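PDB 3KLJ: NADH-rubredoxin oxidoreductase from Clostridium acetobutylicum, which catalyses the NADH-dependent reduction of rubredoxin through a bound FAD, acting as an intermediate in electron-transfer chains that run from NADH. Local coordinates for residues A25-G30 against A287-C292; L51-I54 against N58-I61; N91-T96 against I257-A262; L161-I166 against K308-S313; Q185-G190 against V328-Q333. One frame throughout, in Å; residues are numbered along the deposited sequence. Where two conformers were deposited one is given.

Interaction 1 (A25-G30 against A287-C292)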
# COMPACT_ATOMS: atom_id res chain seq x y z
N ALA A 25 9.41 -16.88 3.17
CA ALA A 25 10.37 -17.60 4.03
C ALA A 25 9.62 -18.54 4.97
O ALA A 25 9.90 -19.75 4.99
CB ALA A 25 11.25 -16.63 4.81
N LYS A 26 8.66 -17.99 5.70
CA LYS A 26 7.81 -18.76 6.61
C LYS A 26 7.13 -19.95 5.92
O LYS A 26 7.08 -21.04 6.47
CB LYS A 26 6.76 -17.85 7.26
CG LYS A 26 5.80 -18.57 8.22
CD LYS A 26 4.76 -17.60 8.80
CE LYS A 26 3.69 -18.34 9.58
NZ LYS A 26 2.82 -17.40 10.37
N ALA A 27 6.62 -19.73 4.71
CA ALA A 27 5.99 -20.78 3.92
C ALA A 27 6.98 -21.87 3.49
O ALA A 27 6.66 -23.05 3.50
CB ALA A 27 5.27 -20.19 2.71
N ALA A 28 8.19 -21.45 3.12
CA ALA A 28 9.26 -22.36 2.70
C ALA A 28 9.81 -23.24 3.84
O ALA A 28 10.42 -24.28 3.59
CB ALA A 28 10.40 -21.58 2.05
N LEU A 29 9.59 -22.79 5.08
CA LEU A 29 10.08 -23.50 6.29
C LEU A 29 9.61 -24.94 6.40
O LEU A 29 8.45 -25.25 6.12
CB LEU A 29 9.68 -22.75 7.56
CG LEU A 29 10.74 -21.89 8.24
CD1 LEU A 29 10.10 -21.05 9.34
CD2 LEU A 29 11.85 -22.78 8.81
N GLY A 30 10.52 -25.81 6.83
CA GLY A 30 10.23 -27.24 6.97
C GLY A 30 10.25 -27.96 5.63
O GLY A 30 10.72 -29.09 5.54
N ALA A 287 4.01 -18.04 -3.14
CA ALA A 287 5.33 -18.07 -3.77
C ALA A 287 6.31 -19.02 -3.06
O ALA A 287 7.01 -19.79 -3.72
CB ALA A 287 5.92 -16.65 -3.86
N GLY A 288 6.38 -18.94 -1.72
CA GLY A 288 7.26 -19.80 -0.94
C GLY A 288 6.91 -21.28 -1.11
O GLY A 288 7.80 -22.12 -1.30
N LEU A 289 5.61 -21.56 -1.04
CA LEU A 289 5.04 -22.91 -1.22
C LEU A 289 5.38 -23.50 -2.59
O LEU A 289 5.78 -24.67 -2.68
CB LEU A 289 3.51 -22.84 -1.04
CG LEU A 289 2.78 -23.32 0.24
CD1 LEU A 289 3.66 -23.56 1.50
CD2 LEU A 289 1.59 -22.41 0.56
N ASN A 290 5.19 -22.70 -3.64
CA ASN A 290 5.47 -23.14 -5.01
C ASN A 290 6.97 -23.34 -5.25
O ASN A 290 7.38 -24.32 -5.89
CB ASN A 290 4.89 -22.15 -6.02
CG ASN A 290 3.43 -22.42 -6.35
OD1 ASN A 290 3.12 -23.25 -7.22
ND2 ASN A 290 2.54 -21.72 -5.69
N ALA A 291 7.78 -22.41 -4.74
CA ALA A 291 9.24 -22.50 -4.81
C ALA A 291 9.76 -23.79 -4.16
O ALA A 291 10.84 -24.28 -4.53
CB ALA A 291 9.87 -21.29 -4.17
N CYS A 292 8.99 -24.32 -3.22
CA CYS A 292 9.33 -25.59 -2.59
C CYS A 292 8.56 -26.77 -3.20
O CYS A 292 8.51 -27.86 -2.63
CB CYS A 292 9.10 -25.51 -1.08
SG CYS A 292 10.07 -26.74 -0.19
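Ala-27 meets the second helix with its methyl. CB points at the backbone of 287-292, lying 4.2 Å from Gly-288 CA and 3.9 Å from Leu-289 CD1. Because Gly-288 offers only its backbone on this side, the methyl can settle against the main chain of the facing helix. Leu-289 reaches across the end of that patch. Its side chain leaves the helix in a strained shape, with CD1 almost eclipsing CA about the CB-CG bond (chi2 15°), and this delivers CD1 to a point 3.6 Å from Ala-27 O. One branch of the leucine thus touches both the methyl and the carbonyl of the same alanine.

Ala-28 brings the two backbones together: its CA lies 4.9 Å from Gly-288 CA and 4.3 Å from Gly-288 O. Its own methyl leans past the contact toward Ile-12, as that of Ala-25, one turn earlier, does toward Ile-14, both on strand 12-15. Leu-29 ends the helical run, its amide still tied by a weak 3.1 Å bond from its N to Ala-25 O. Gly-30 then turns the chain with positive phi. Just beyond, Cys-32 forms a disulfide with Cys-292, a covalent tie close to the apolar one.

No hydrogen bond crosses between the helices; small residues and close backbones make the contact. Ala-287 and Ala-291 rest on Ile-109 of strand 107-110, the neighbour of 12-15, so helices 19-28 and 277-291 lie side by side over adjacent parallel strands, as in the Rossmann-type FAD-binding domain of the glutathione reductase fold.

Interaction 2 (L51-I54 against N58-I61)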
# COMPACT_ATOMS: atom_id res chain seq x y z
N LEU A 51 3.86 2.21 10.68
CA LEU A 51 4.85 3.30 10.71
C LEU A 51 4.26 4.59 11.31
O LEU A 51 4.97 5.35 11.98
CB LEU A 51 5.46 3.55 9.32
CG LEU A 51 6.54 2.54 8.88
CD1 LEU A 51 6.96 2.78 7.44
CD2 LEU A 51 7.76 2.57 9.80
N ASN A 52 2.96 4.81 11.10
CA ASN A 52 2.29 5.96 11.69
C ASN A 52 2.34 5.95 13.23
O ASN A 52 2.32 7.00 13.85
CB ASN A 52 0.84 6.07 11.18
CG ASN A 52 0.77 6.69 9.80
OD1 ASN A 52 1.43 7.69 9.52
ND2 ASN A 52 -0.04 6.09 8.92
N GLU A 53 2.45 4.76 13.81
CA GLU A 53 2.54 4.60 15.27
C GLU A 53 3.92 4.93 15.83
O GLU A 53 4.06 5.30 17.00
CB GLU A 53 2.13 3.19 15.70
CG GLU A 53 0.70 2.84 15.34
CD GLU A 53 0.27 1.51 15.89
OE1 GLU A 53 0.39 1.30 17.12
OE2 GLU A 53 -0.20 0.67 15.09
N ILE A 54 4.94 4.78 14.99
CA ILE A 54 6.29 5.22 15.33
C ILE A 54 6.24 6.73 15.58
O ILE A 54 6.81 7.24 16.55
CB ILE A 54 7.31 4.89 14.17
CG1 ILE A 54 7.30 3.39 13.82
CG2 ILE A 54 8.71 5.40 14.50
CD1 ILE A 54 7.55 2.45 14.99
N ASN A 58 5.38 7.15 19.56
CA ASN A 58 6.81 7.11 19.89
C ASN A 58 7.31 5.66 20.05
O ASN A 58 8.19 5.38 20.87
CB ASN A 58 7.10 7.95 21.15
CG ASN A 58 8.59 8.11 21.43
OD1 ASN A 58 9.38 8.34 20.52
ND2 ASN A 58 8.96 7.98 22.69
N LYS A 59 6.74 4.75 19.26
CA LYS A 59 7.19 3.35 19.24
C LYS A 59 8.47 3.24 18.41
O LYS A 59 8.75 4.09 17.56
CB LYS A 59 6.08 2.44 18.69
CG LYS A 59 4.97 2.20 19.73
CD LYS A 59 3.84 1.34 19.18
CE LYS A 59 2.80 1.05 20.28
NZ LYS A 59 3.41 0.39 21.47
N SER A 60 9.26 2.20 18.66
CA SER A 60 10.49 1.96 17.90
C SER A 60 10.36 0.79 16.93
O SER A 60 9.27 0.19 16.81
CB SER A 60 11.69 1.76 18.84
OG SER A 60 11.51 0.61 19.64
N ILE A 61 11.45 0.49 16.23
CA ILE A 61 11.48 -0.61 15.26
C ILE A 61 11.10 -1.94 15.91
O ILE A 61 10.31 -2.71 15.36
CB ILE A 61 12.85 -0.70 14.48
CG1 ILE A 61 12.86 -1.87 13.48
CG2 ILE A 61 14.05 -0.81 15.45
CD1 ILE A 61 11.91 -1.72 12.29
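Ile-54 and Lys-59 make most of the packing in this contact, the methyls of the isoleucine lying against a backbone carbonyl. Both CG2 and CD1 of Ile-54 come to 3.3 Å from Lys-59 O. The chain is folded at its second torsion (chi2 -55°), which turns CD1 to the same side as the oxygen and carries it on to Ser-60 O, 3.4 Å away. The stem of the lysine adds an apolar touch, its CB lying 4.0 Å from Ile-54 CD1. Tyr-133 of helix 133-146 packs on Ile-54, Ser-60 and Ile-61.

CA-H...O contacts between the two backbones run in both directions. Ile-54 CA faces Lys-59 O at 3.5 Å, with an angle of 144° at the hydrogen. In return Asn-58 CA approaches Ile-54 O at 3.3 Å, but this contact is clearly bent (125°). Asn-58 has positive phi, the left-handed conformation that ends helix 51-56 and swings the chain back beside its last turn.

Charge plays a looser part. The side chains of Glu-53 and Lys-59 run alongside each other in the same direction, yet Glu-53 OE1 stays 5.4 Å from Lys-59 NZ. The carboxylate makes its salt bridges elsewhere, OE2 with Arg-50 and OE1 with Lys-57, while the lysine presents its methylene groups to OE1.

The side-chain part of the chain's return over the helix end thus consists mostly of methyl-to-carbonyl packing. The opposite charges of Glu-53 and Lys-59 would probably add a mild attraction at the surface.

Interaction 3 (N91-T96 against I257-A262)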
# COMPACT_ATOMS: atom_id res chain seq x y z
N ASN A 91 19.62 -17.22 -16.51
CA ASN A 91 20.15 -18.44 -17.12
C ASN A 91 21.26 -19.08 -16.29
O ASN A 91 21.43 -20.31 -16.30
CB ASN A 91 20.64 -18.17 -18.55
CG ASN A 91 19.52 -17.74 -19.48
OD1 ASN A 91 19.05 -18.52 -20.30
ND2 ASN A 91 19.09 -16.50 -19.34
N ASN A 92 22.02 -18.25 -15.59
CA ASN A 92 23.07 -18.73 -14.69
C ASN A 92 22.59 -18.77 -13.24
O ASN A 92 23.32 -19.21 -12.34
CB ASN A 92 24.32 -17.85 -14.81
CG ASN A 92 25.07 -18.08 -16.11
OD1 ASN A 92 25.13 -17.19 -16.96
ND2 ASN A 92 25.64 -19.26 -16.27
N LYS A 93 21.36 -18.31 -13.03
CA LYS A 93 20.73 -18.26 -11.71
C LYS A 93 21.60 -17.51 -10.70
O LYS A 93 21.90 -18.02 -9.62
CB LYS A 93 20.36 -19.67 -11.23
CG LYS A 93 19.27 -20.33 -12.07
CD LYS A 93 18.70 -21.57 -11.38
CE LYS A 93 17.37 -21.97 -11.99
NZ LYS A 93 16.81 -23.17 -11.31
N LEU A 94 22.01 -16.31 -11.09
CA LEU A 94 22.88 -15.47 -10.26
C LEU A 94 22.24 -14.10 -10.06
O LEU A 94 21.79 -13.48 -11.02
CB LEU A 94 24.27 -15.32 -10.88
CG LEU A 94 25.18 -16.54 -11.14
CD1 LEU A 94 26.43 -16.14 -11.91
CD2 LEU A 94 25.58 -17.23 -9.85
N VAL A 95 22.22 -13.65 -8.81
CA VAL A 95 21.77 -12.31 -8.49
C VAL A 95 22.98 -11.47 -8.10
O VAL A 95 23.80 -11.89 -7.27
CB VAL A 95 20.69 -12.33 -7.37
CG1 VAL A 95 20.43 -10.93 -6.83
CG2 VAL A 95 19.40 -12.95 -7.91
N THR A 96 23.12 -10.30 -8.71
CA THR A 96 24.24 -9.41 -8.41
C THR A 96 23.79 -8.30 -7.47
O THR A 96 22.79 -7.62 -7.72
CB THR A 96 24.83 -8.77 -9.68
OG1 THR A 96 25.17 -9.81 -10.61
CG2 THR A 96 26.08 -7.98 -9.36
N ILE A 257 9.56 -15.99 -16.34
CA ILE A 257 10.81 -16.75 -16.43
C ILE A 257 10.81 -17.91 -15.45
O ILE A 257 10.51 -17.72 -14.27
CB ILE A 257 12.04 -15.84 -16.16
CG1 ILE A 257 12.11 -14.69 -17.17
CG2 ILE A 257 13.35 -16.65 -16.12
CD1 ILE A 257 12.23 -15.11 -18.65
N LYS A 258 11.17 -19.09 -15.94
CA LYS A 258 11.20 -20.29 -15.11
C LYS A 258 12.01 -20.07 -13.83
O LYS A 258 13.07 -19.44 -13.85
CB LYS A 258 11.78 -21.47 -15.91
CG LYS A 258 11.44 -22.85 -15.32
CD LYS A 258 9.93 -23.13 -15.41
CE LYS A 258 9.48 -24.26 -14.48
NZ LYS A 258 8.07 -24.03 -14.03
N ASP A 259 11.46 -20.57 -12.72
CA ASP A 259 12.16 -20.63 -11.43
C ASP A 259 12.34 -19.27 -10.77
O ASP A 259 12.97 -19.16 -9.70
CB ASP A 259 13.50 -21.37 -11.56
CG ASP A 259 13.33 -22.86 -11.79
OD1 ASP A 259 14.25 -23.46 -12.37
OD2 ASP A 259 12.30 -23.43 -11.37
N ILE A 260 11.74 -18.25 -11.38
CA ILE A 260 11.61 -16.94 -10.75
C ILE A 260 10.15 -16.61 -10.42
O ILE A 260 9.27 -16.65 -11.29
CB ILE A 260 12.19 -15.82 -11.63
CG1 ILE A 260 13.66 -16.11 -11.98
CG2 ILE A 260 12.01 -14.45 -10.92
CD1 ILE A 260 14.34 -15.00 -12.77
N TYR A 261 9.92 -16.25 -9.16
CA TYR A 261 8.60 -15.90 -8.65
C TYR A 261 8.60 -14.45 -8.20
O TYR A 261 9.66 -13.86 -8.00
CB TYR A 261 8.23 -16.76 -7.43
CG TYR A 261 8.27 -18.25 -7.69
CD1 TYR A 261 9.49 -18.93 -7.78
CD2 TYR A 261 7.10 -18.99 -7.85
CE1 TYR A 261 9.54 -20.30 -8.01
CE2 TYR A 261 7.14 -20.36 -8.08
CZ TYR A 261 8.36 -21.00 -8.16
OH TYR A 261 8.42 -22.35 -8.39
N ALA A 262 7.40 -13.88 -8.05
CA ALA A 262 7.24 -12.57 -7.42
C ALA A 262 5.93 -12.52 -6.62
O ALA A 262 5.02 -13.31 -6.85
CB ALA A 262 7.27 -11.47 -8.47
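Lys-93 NZ is held by two acceptors: Asp-259 OD1, at 2.8 Å in a salt bridge, and the carbonyl oxygen of Glu-106, in a hydrogen bond. The lysine belongs to a G1 beta bulge, in which Lys-93 and Leu-94 both face Asp-89 at the hairpin between strands 85-89 and 94-97. Asp-259 sits in a type II beta turn from Ile-257 to Ile-260, closed by a 3.2 Å bond from Ile-260 N to Ile-257 O. Both charged residues have positive phi, 54° at Lys-93 and 72° at Asp-259, so each end of the bridge springs from a tight bend of the backbone.

The lysine is extended beyond CG and spans a wide gap, the CA atoms of Lys-93 and Asp-259 being 8.9 Å apart. The aspartate is short and points toward it. The ammonium group approaches OD1 obliquely, from above the carboxylate plane and 47° out of it.

Glu-106 lies on the connection from strand 102-104 to strand 107-110, and the backbone of Asp-259 bonds to Leu-108 on strand 107-110. The lysine therefore links the three-stranded antiparallel sheet to the parallel sheet of the FAD-binding domain, near its edge strand 260-262, at the protein surface. Next to the ammonium group along the chain, the methylene CE of Lys-93 also touches the aspartate, lying 3.9 Å from Asp-259 CB.

Interaction 4 (L161-I166 against K308-S313)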
# COMPACT_ATOMS: atom_id res chain seq x y z
N LEU A 161 -1.20 10.20 8.12
CA LEU A 161 0.08 10.79 8.58
C LEU A 161 -0.17 12.09 9.32
O LEU A 161 0.44 12.33 10.38
CB LEU A 161 1.03 11.02 7.41
CG LEU A 161 2.41 11.67 7.66
CD1 LEU A 161 3.12 11.06 8.85
CD2 LEU A 161 3.28 11.51 6.43
N ALA A 162 -1.05 12.92 8.78
CA ALA A 162 -1.44 14.18 9.40
C ALA A 162 -1.93 13.97 10.83
O ALA A 162 -1.47 14.65 11.74
CB ALA A 162 -2.49 14.90 8.57
N GLN A 163 -2.84 13.01 11.01
CA GLN A 163 -3.34 12.68 12.34
C GLN A 163 -2.23 12.17 13.25
O GLN A 163 -2.14 12.57 14.41
CB GLN A 163 -4.48 11.64 12.28
CG GLN A 163 -5.12 11.34 13.65
CD GLN A 163 -5.78 12.55 14.31
OE1 GLN A 163 -5.13 13.34 15.00
NE2 GLN A 163 -7.08 12.69 14.12
N ALA A 164 -1.38 11.28 12.72
CA ALA A 164 -0.24 10.77 13.48
C ALA A 164 0.67 11.90 13.97
O ALA A 164 1.14 11.87 15.10
CB ALA A 164 0.55 9.77 12.66
N ILE A 165 0.90 12.89 13.11
CA ILE A 165 1.73 14.03 13.46
C ILE A 165 1.03 14.94 14.48
O ILE A 165 1.70 15.47 15.38
CB ILE A 165 2.20 14.82 12.21
CG1 ILE A 165 3.06 13.92 11.31
CG2 ILE A 165 3.00 16.06 12.62
CD1 ILE A 165 3.38 14.52 9.97
N ILE A 166 -0.28 15.12 14.33
CA ILE A 166 -1.10 15.82 15.34
C ILE A 166 -0.97 15.08 16.67
O ILE A 166 -0.62 15.69 17.68
CB ILE A 166 -2.62 15.92 14.97
CG1 ILE A 166 -2.87 16.55 13.59
CG2 ILE A 166 -3.40 16.65 16.08
CD1 ILE A 166 -2.18 17.87 13.34
N LYS A 308 -8.08 4.42 8.84
CA LYS A 308 -7.99 4.46 10.29
C LYS A 308 -7.90 5.90 10.79
O LYS A 308 -7.33 6.15 11.86
CB LYS A 308 -6.78 3.63 10.76
CG LYS A 308 -6.70 2.21 10.20
CD LYS A 308 -5.25 1.77 10.09
CE LYS A 308 -5.11 0.41 9.42
NZ LYS A 308 -3.68 -0.01 9.39
N VAL A 309 -8.48 6.84 10.04
CA VAL A 309 -8.26 8.27 10.32
C VAL A 309 -9.37 8.93 11.12
O VAL A 309 -10.55 8.79 10.81
CB VAL A 309 -7.91 9.11 9.07
CG1 VAL A 309 -9.15 9.79 8.48
CG2 VAL A 309 -6.83 10.14 9.40
N SER A 310 -8.94 9.66 12.16
CA SER A 310 -9.80 10.51 12.98
C SER A 310 -11.13 9.86 13.39
O SER A 310 -12.10 10.55 13.68
CB SER A 310 -10.04 11.85 12.28
OG SER A 310 -8.80 12.48 11.99
N GLY A 311 -11.14 8.53 13.40
CA GLY A 311 -12.32 7.75 13.72
C GLY A 311 -13.43 7.89 12.70
O GLY A 311 -14.60 7.78 13.05
N ILE A 312 -13.05 8.15 11.44
CA ILE A 312 -13.99 8.23 10.31
C ILE A 312 -13.70 7.10 9.31
O ILE A 312 -12.60 7.02 8.76
CB ILE A 312 -13.93 9.59 9.56
CG1 ILE A 312 -14.05 10.76 10.54
CG2 ILE A 312 -15.03 9.66 8.50
CD1 ILE A 312 -13.85 12.11 9.90
N SER A 313 -14.69 6.26 9.09
CA SER A 313 -14.50 5.01 8.36
C SER A 313 -15.01 5.10 6.93
O SER A 313 -16.07 5.68 6.68
CB SER A 313 -15.25 3.89 9.07
OG SER A 313 -16.64 4.17 9.10
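A type I' beta turn from Val-309 to Ile-312, closed by a 2.7 Å bond from Ile-312 N to Val-309 O, brings the tip of a hairpin against helix 156-168, with Ser-310 CA 6.8 Å from Gln-163 CA. Ser-310 and Gly-311, the two central residues, both take positive phi.

Gln-163 spans the contact. Its first torsion sets CG opposite the backbone N (chi1 -175°), and a bend at the second (chi2 62°) brings the amide alongside the hairpin tip. There the amide end comes up against the serine hydroxyl, the atom modelled as NE2 lying 2.7 Å from Ser-310 OG. Nearer the helix the stem is apolar: Gln-163 CB packs against the methyl CG2 of Val-309 at 4.0 Å.

Leu-198 of helix 188-199 touches both Val-309 and Ser-310, and Leu-201 adjoins Ser-310, so the turn is packed against a second part of the NADH-binding domain. Just before the turn, Lys-308 N bonds to Glu-160 OE2, one turn before Gln-163 on helix 156-168, while Lys-308 NZ makes a weak hydrogen bond to FAD O4. The flavin is thus close to the junction of the NADH-binding and C-terminal domains.

Between these segments the chemistry divides along a single glutamine, whose methylene stem serves the apolar side of the interface while its amide meets a hydroxyl. The side chains that touch here, Gln-163, Val-309 and Ser-310, are all uncharged.

Interaction 5 (Q185-G190 against V328-Q333)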
# COMPACT_ATOMS: atom_id res chain seq x y z
N GLN A 185 -11.41 7.14 -4.52
CA GLN A 185 -12.32 6.33 -3.69
C GLN A 185 -13.69 6.95 -3.51
O GLN A 185 -14.66 6.26 -3.20
CB GLN A 185 -11.69 6.06 -2.31
CG GLN A 185 -10.80 4.83 -2.29
CD GLN A 185 -9.33 5.16 -2.38
OE1 GLN A 185 -8.90 6.25 -2.00
NE2 GLN A 185 -8.55 4.20 -2.85
N LEU A 186 -13.76 8.27 -3.71
CA LEU A 186 -14.97 9.04 -3.44
C LEU A 186 -15.35 9.88 -4.65
O LEU A 186 -14.48 10.33 -5.40
CB LEU A 186 -14.70 9.97 -2.25
CG LEU A 186 -15.16 9.65 -0.82
CD1 LEU A 186 -15.78 8.25 -0.64
CD2 LEU A 186 -14.08 9.94 0.22
N ASP A 187 -16.65 10.12 -4.83
CA ASP A 187 -17.09 11.18 -5.75
C ASP A 187 -16.83 12.54 -5.11
O ASP A 187 -16.33 12.62 -3.98
CB ASP A 187 -18.56 11.01 -6.21
CG ASP A 187 -19.58 11.10 -5.07
OD1 ASP A 187 -20.76 11.41 -5.39
OD2 ASP A 187 -19.25 10.88 -3.89
N ARG A 188 -17.17 13.62 -5.83
CA ARG A 188 -16.88 14.96 -5.34
C ARG A 188 -17.57 15.21 -4.00
O ARG A 188 -16.94 15.67 -3.04
CB ARG A 188 -17.28 16.03 -6.37
CG ARG A 188 -17.09 17.44 -5.87
CD ARG A 188 -17.58 18.47 -6.89
NE ARG A 188 -17.46 19.83 -6.38
CZ ARG A 188 -18.41 20.44 -5.67
NH1 ARG A 188 -19.55 19.82 -5.38
NH2 ARG A 188 -18.21 21.69 -5.24
N ASP A 189 -18.87 14.92 -3.95
CA ASP A 189 -19.69 15.17 -2.76
C ASP A 189 -19.20 14.31 -1.58
O ASP A 189 -19.22 14.76 -0.43
CB ASP A 189 -21.17 14.87 -3.06
CG ASP A 189 -21.77 15.78 -4.15
OD1 ASP A 189 -22.83 15.43 -4.69
OD2 ASP A 189 -21.20 16.83 -4.48
N GLY A 190 -18.75 13.09 -1.86
CA GLY A 190 -18.16 12.22 -0.82
C GLY A 190 -16.90 12.84 -0.23
O GLY A 190 -16.76 12.93 0.99
N VAL A 328 -27.49 7.23 -10.35
CA VAL A 328 -26.73 7.50 -9.13
C VAL A 328 -27.69 7.76 -7.98
O VAL A 328 -28.56 8.62 -8.09
CB VAL A 328 -25.81 8.75 -9.29
CG1 VAL A 328 -25.15 9.14 -7.96
CG2 VAL A 328 -24.77 8.52 -10.35
N PHE A 329 -27.53 7.02 -6.90
CA PHE A 329 -28.21 7.33 -5.64
C PHE A 329 -27.22 7.83 -4.58
O PHE A 329 -26.24 7.15 -4.26
CB PHE A 329 -28.94 6.11 -5.09
CG PHE A 329 -29.97 5.55 -6.02
CD1 PHE A 329 -31.22 6.13 -6.12
CD2 PHE A 329 -29.69 4.43 -6.79
CE1 PHE A 329 -32.19 5.61 -6.97
CE2 PHE A 329 -30.65 3.90 -7.65
CZ PHE A 329 -31.90 4.49 -7.73
N ARG A 330 -27.52 8.99 -4.01
CA ARG A 330 -26.67 9.61 -3.02
C ARG A 330 -27.48 9.91 -1.76
O ARG A 330 -28.65 10.26 -1.85
CB ARG A 330 -26.08 10.90 -3.61
CG ARG A 330 -25.06 11.62 -2.75
CD ARG A 330 -24.43 12.79 -3.51
NE ARG A 330 -23.57 12.34 -4.62
CZ ARG A 330 -23.91 12.37 -5.91
NH1 ARG A 330 -25.09 12.85 -6.30
NH2 ARG A 330 -23.05 11.93 -6.82
N SER A 331 -26.85 9.74 -0.60
CA SER A 331 -27.44 10.13 0.68
C SER A 331 -26.40 10.82 1.55
O SER A 331 -25.31 10.28 1.76
CB SER A 331 -28.00 8.90 1.41
OG SER A 331 -28.43 9.24 2.72
N THR A 332 -26.74 12.01 2.03
CA THR A 332 -25.89 12.73 2.98
C THR A 332 -26.65 12.86 4.30
O THR A 332 -27.74 13.41 4.35
CB THR A 332 -25.50 14.13 2.45
OG1 THR A 332 -24.83 14.01 1.19
CG2 THR A 332 -24.59 14.86 3.44
N GLN A 333 -26.05 12.32 5.36
CA GLN A 333 -26.60 12.43 6.71
C GLN A 333 -25.54 13.04 7.62
O GLN A 333 -24.44 13.32 7.16
CB GLN A 333 -27.02 11.05 7.21
CG GLN A 333 -28.13 10.40 6.39
CD GLN A 333 -28.39 8.97 6.80
OE1 GLN A 333 -28.43 8.65 7.99
NE2 GLN A 333 -28.60 8.10 5.82
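In a salt bridge, Asp-187 OD1 receives two N-H groups from Arg-330: NH2 at 2.7 Å, with an N-H...O angle of 154°, and NE at 3.1 Å. Both lie nearly along the C-O direction of the acceptor. The guanidinium approaches side-on and puts both nitrogens on one oxygen, its plane only 15° from that of the carboxylate. Asp-189 comes differently, over a face of the guanidinium: its OD1 is 3.2 Å from Arg-330 NE but well out of the plane, so this second salt bridge rests on charge alone. A bend at chi3 (-69°) presents the edge of the arginine head to Asp-187 and one face to Asp-189.

Asp-187 is also the N-cap of helix 188-199, its OD2 accepting from Gly-190 N at 3.0 Å. The contact accordingly joins the beginning of a helix of the NADH-binding domain to strand 327-332, an edge strand of the antiparallel sheet in the C-terminal domain. Tyr-337, on the adjacent strand 337-343, hydrogen-bonds through OH with both Asp-187 OD2 and Arg-330 NE, so one hydroxyl contacts both the acid and the base. Further out, Arg-188 NH1 makes a 3.5 Å salt bridge to Asp-189 OD2, and Arg-188 NE pairs with Glu-179.

Interactions 1 and 3 lie on the opposite side of the chain's centre from interactions 4 and 5. Interactions 1 and 3 share the FAD-binding domain, their centres 16 Å apart, and touch where Tyr-261 OH lies 3.4 Å from Asn-290 O. Interactions 4 and 5 both tie the C-terminal antiparallel sheet to the NADH-binding domain; their centres are 21 Å apart and they do not touch. Interaction 2 touches interaction 4 through Asn-52, which packs on Leu-161 and Ala-164, and the centres of the two are 15 Å apart. The FAD is about 9 Å from the side chain of Ile-54, about 10 Å from that of Val-309 and about 13 Å from Gly-288.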